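Local coordinates for hypothetical conserved protein (Geobacillus kaustophilus, PDB 3VNP), which catalyses the reversible hydration of carbon dioxide to hydrogencarbonate as a homotrimeric gamma-class carbonic anhydrase with a magnesium or zinc ion in its active site, at residues 55-60 / 77-82. Residues are numbered along the deposited sequence; the frame is centred on the assembly and turned at random.
Sequences RVNIQD and GVTVGH. With MG (magnesium ion), chain G.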
ATOM      1  N   ARG A  55     -16.111 -14.290  10.452  1.00 33.27           N
ATOM      2  CA  ARG A  55     -16.564 -12.913  10.608  1.00 33.52           C
ATOM      3  C   ARG A  55     -15.435 -11.895  10.682  1.00 33.17           C
ATOM      4  O   ARG A  55     -15.576 -10.841  11.306  1.00 33.46           O
ATOM      5  CB  ARG A  55     -17.424 -12.785  11.857  1.00 35.09           C
ATOM      6  CG  ARG A  55     -18.443 -13.878  12.010  1.00 37.99           C
ATOM      7  CD  ARG A  55     -19.405 -13.536  13.118  1.00 41.20           C
ATOM      8  NE  ARG A  55     -20.466 -12.651  12.650  1.00 46.21           N
ATOM      9  CZ  ARG A  55     -20.840 -11.537  13.275  1.00 49.77           C
ATOM     10  NH1 ARG A  55     -20.227 -11.167  14.396  1.00 49.79           N
ATOM     11  NH2 ARG A  55     -21.838 -10.803  12.787  1.00 49.06           N
ATOM     12  N   VAL A  56     -14.318 -12.209  10.040  1.00 31.71           N
ATOM     13  CA  VAL A  56     -13.164 -11.318  10.019  1.00 30.72           C
ATOM     14  C   VAL A  56     -13.180 -10.452   8.761  1.00 29.72           C
ATOM     15  O   VAL A  56     -13.692 -10.876   7.722  1.00 29.62           O
ATOM     16  CB  VAL A  56     -11.847 -12.126  10.003  1.00 31.15           C
ATOM     17  CG1 VAL A  56     -10.666 -11.191   9.802  1.00 29.76           C
ATOM     18  CG2 VAL A  56     -11.707 -12.929  11.289  1.00 30.51           C
ATOM     19  N   ASN A  57     -12.646  -9.236   8.848  1.00 28.00           N
ATOM     20  CA  ASN A  57     -12.566  -8.387   7.662  1.00 25.89           C
ATOM     21  C   ASN A  57     -11.142  -7.892   7.492  1.00 24.36           C
ATOM     22  O   ASN A  57     -10.552  -7.325   8.410  1.00 23.89           O
ATOM     23  CB  ASN A  57     -13.538  -7.197   7.708  1.00 25.26           C
ATOM     24  CG  ASN A  57     -13.180  -6.173   8.763  1.00 29.56           C
ATOM     25  OD1 ASN A  57     -13.706  -6.202   9.880  1.00 33.09           O
ATOM     26  ND2 ASN A  57     -12.281  -5.254   8.416  1.00 28.54           N
ATOM     27  N   ILE A  58     -10.583  -8.161   6.319  1.00 23.88           N
ATOM     28  CA  ILE A  58      -9.234  -7.745   5.975  1.00 25.46           C
ATOM     29  C   ILE A  58      -9.412  -6.727   4.854  1.00 26.15           C
ATOM     30  O   ILE A  58      -9.614  -7.082   3.692  1.00 27.87           O
ATOM     31  CB  ILE A  58      -8.403  -8.954   5.518  1.00 25.82           C
ATOM     32  CG1 ILE A  58      -8.210  -9.898   6.710  1.00 25.97           C
ATOM     33  CG2 ILE A  58      -7.054  -8.504   4.967  1.00 25.85           C
ATOM     34  CD1 ILE A  58      -7.477 -11.166   6.377  1.00 28.77           C
ATOM     35  N   GLN A  59      -9.352  -5.453   5.224  1.00 25.72           N
ATOM     36  CA  GLN A  59      -9.571  -4.366   4.282  1.00 25.88           C
ATOM     37  C   GLN A  59      -8.566  -4.167   3.149  1.00 25.05           C
ATOM     38  O   GLN A  59      -7.469  -4.729   3.149  1.00 23.58           O
ATOM     39  CB  GLN A  59      -9.795  -3.066   5.065  1.00 26.66           C
ATOM     40  CG  GLN A  59     -11.158  -3.047   5.762  1.00 27.80           C
ATOM     41  CD  GLN A  59     -11.314  -1.914   6.752  1.00 29.85           C
ATOM     42  OE1 GLN A  59     -11.052  -0.753   6.435  1.00 32.55           O
ATOM     43  NE2 GLN A  59     -11.752  -2.245   7.965  1.00 28.61           N
ATOM     44  N   ASP A  60      -9.005  -3.367   2.181  1.00 24.97           N
ATOM     45  CA  ASP A  60      -8.299  -3.021   0.949  1.00 26.26           C
ATOM     46  C   ASP A  60      -6.789  -2.860   0.967  1.00 26.92           C
ATOM     47  O   ASP A  60      -6.228  -2.216   1.850  1.00 27.52           O
ATOM     48  CB  ASP A  60      -8.923  -1.748   0.386  1.00 27.04           C
ATOM     49  CG  ASP A  60     -10.440  -1.764   0.485  1.00 29.81           C
ATOM     50  OD1 ASP A  60     -11.114  -2.321  -0.417  1.00 30.81           O
ATOM     51  OD2 ASP A  60     -10.959  -1.231   1.487  1.00 29.00           O
ATOM     52  N   GLY A  77     -13.806 -12.473  14.371  1.00 31.63           N
ATOM     53  CA  GLY A  77     -14.177 -11.086  14.597  1.00 31.44           C
ATOM     54  C   GLY A  77     -13.135  -9.990  14.446  1.00 30.99           C
ATOM     55  O   GLY A  77     -13.422  -8.828  14.737  1.00 31.03           O
ATOM     56  N   VAL A  78     -11.935 -10.336  13.992  1.00 30.46           N
ATOM     57  CA  VAL A  78     -10.875  -9.345  13.830  1.00 29.73           C
ATOM     58  C   VAL A  78     -11.129  -8.369  12.683  1.00 29.80           C
ATOM     59  O   VAL A  78     -11.649  -8.739  11.629  1.00 28.83           O
ATOM     60  CB  VAL A  78      -9.503 -10.026  13.607  1.00 29.98           C
ATOM     61  CG1 VAL A  78      -8.477  -9.006  13.119  1.00 29.14           C
ATOM     62  CG2 VAL A  78      -9.032 -10.657  14.901  1.00 30.14           C
ATOM     63  N   THR A  79     -10.761  -7.114  12.913  1.00 28.12           N
ATOM     64  CA  THR A  79     -10.907  -6.068  11.918  1.00 27.51           C
ATOM     65  C   THR A  79      -9.509  -5.617  11.514  1.00 27.10           C
ATOM     66  O   THR A  79      -8.738  -5.154  12.345  1.00 27.35           O
ATOM     67  CB  THR A  79     -11.670  -4.852  12.483  1.00 28.13           C
ATOM     68  OG1 THR A  79     -13.077  -5.112  12.461  1.00 29.39           O
ATOM     69  CG2 THR A  79     -11.387  -3.615  11.662  1.00 28.73           C
ATOM     70  N   VAL A  80      -9.177  -5.777  10.241  1.00 26.86           N
ATOM     71  CA  VAL A  80      -7.875  -5.355   9.739  1.00 26.74           C
ATOM     72  C   VAL A  80      -8.117  -4.178   8.797  1.00 25.65           C
ATOM     73  O   VAL A  80      -8.709  -4.326   7.723  1.00 23.12           O
ATOM     74  CB  VAL A  80      -7.146  -6.499   8.980  1.00 29.00           C
ATOM     75  CG1 VAL A  80      -5.810  -6.000   8.443  1.00 30.12           C
ATOM     76  CG2 VAL A  80      -6.905  -7.681   9.918  1.00 29.29           C
ATOM     77  N   GLY A  81      -7.667  -3.004   9.222  1.00 25.39           N
ATOM     78  CA  GLY A  81      -7.849  -1.796   8.439  1.00 25.13           C
ATOM     79  C   GLY A  81      -7.156  -1.779   7.089  1.00 25.21           C
ATOM     80  O   GLY A  81      -6.343  -2.646   6.766  1.00 24.79           O
ATOM     81  N   HIS A  82      -7.484  -0.763   6.304  1.00 25.30           N
ATOM     82  CA  HIS A  82      -6.934  -0.592   4.972  1.00 25.14           C
ATOM     83  C   HIS A  82      -5.420  -0.654   4.916  1.00 24.12           C
ATOM     84  O   HIS A  82      -4.735  -0.196   5.823  1.00 24.10           O
ATOM     85  CB  HIS A  82      -7.359   0.761   4.403  1.00 25.97           C
ATOM     86  CG  HIS A  82      -8.837   0.971   4.358  1.00 26.50           C
ATOM     87  ND1 HIS A  82      -9.661   0.274   3.500  1.00 27.65           N
ATOM     88  CD2 HIS A  82      -9.636   1.823   5.041  1.00 26.18           C
ATOM     89  CE1 HIS A  82     -10.904   0.692   3.655  1.00 27.56           C
ATOM     90  NE2 HIS A  82     -10.917   1.633   4.584  1.00 27.45           N
TER
HETATM   91 MG    MG G 202     -12.323   2.624   6.416  1.00 19.94          MG
HETATM   92  O   HOH W   1     -13.735   1.223   7.920  1.00 53.96           O
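Gln59 OE1 lies over one face of the His82 imidazole, 3.0 Å above the ring centre, with amide and ring planes 80° apart. At the ring edge sits the Asp60 carboxylate, nearly coplanar with the imidazole. The two segments are neighbouring rungs of the left-handed parallel beta-helix of gamma-class carbonic anhydrases, one coil apart. The hydrogen bond from His82 ND1 to Asp60 OD2 is weak, and the place of OD2 is not sure. Asp60 makes its stronger bond, a salt bridge, to Arg44 of the second subunit. His82 NE2 binds the magnesium ion at 2.5 Å, and His65 and His87 of the second subunit complete the protein ligands, so the site lies at a trimer interface. CG of Gln59 is anti to its carbonyl carbon (chi1 -72°), and the extended chain beyond it carries the amide across Gly81 to the ring. An alanine here would remove OE1 from over the metal-binding imidazole and is likely to leave the ring freer to turn. Inside the coil, Ile58 CG1 and Val80 CG2 lie side by side, 4.1 Å apart. The backbones run parallel: hydrogen bonds run from Asn57 N to Val78 O, from Val80 N to Asn57 O and from Gln59 N to Val80 O at 2.8 Å.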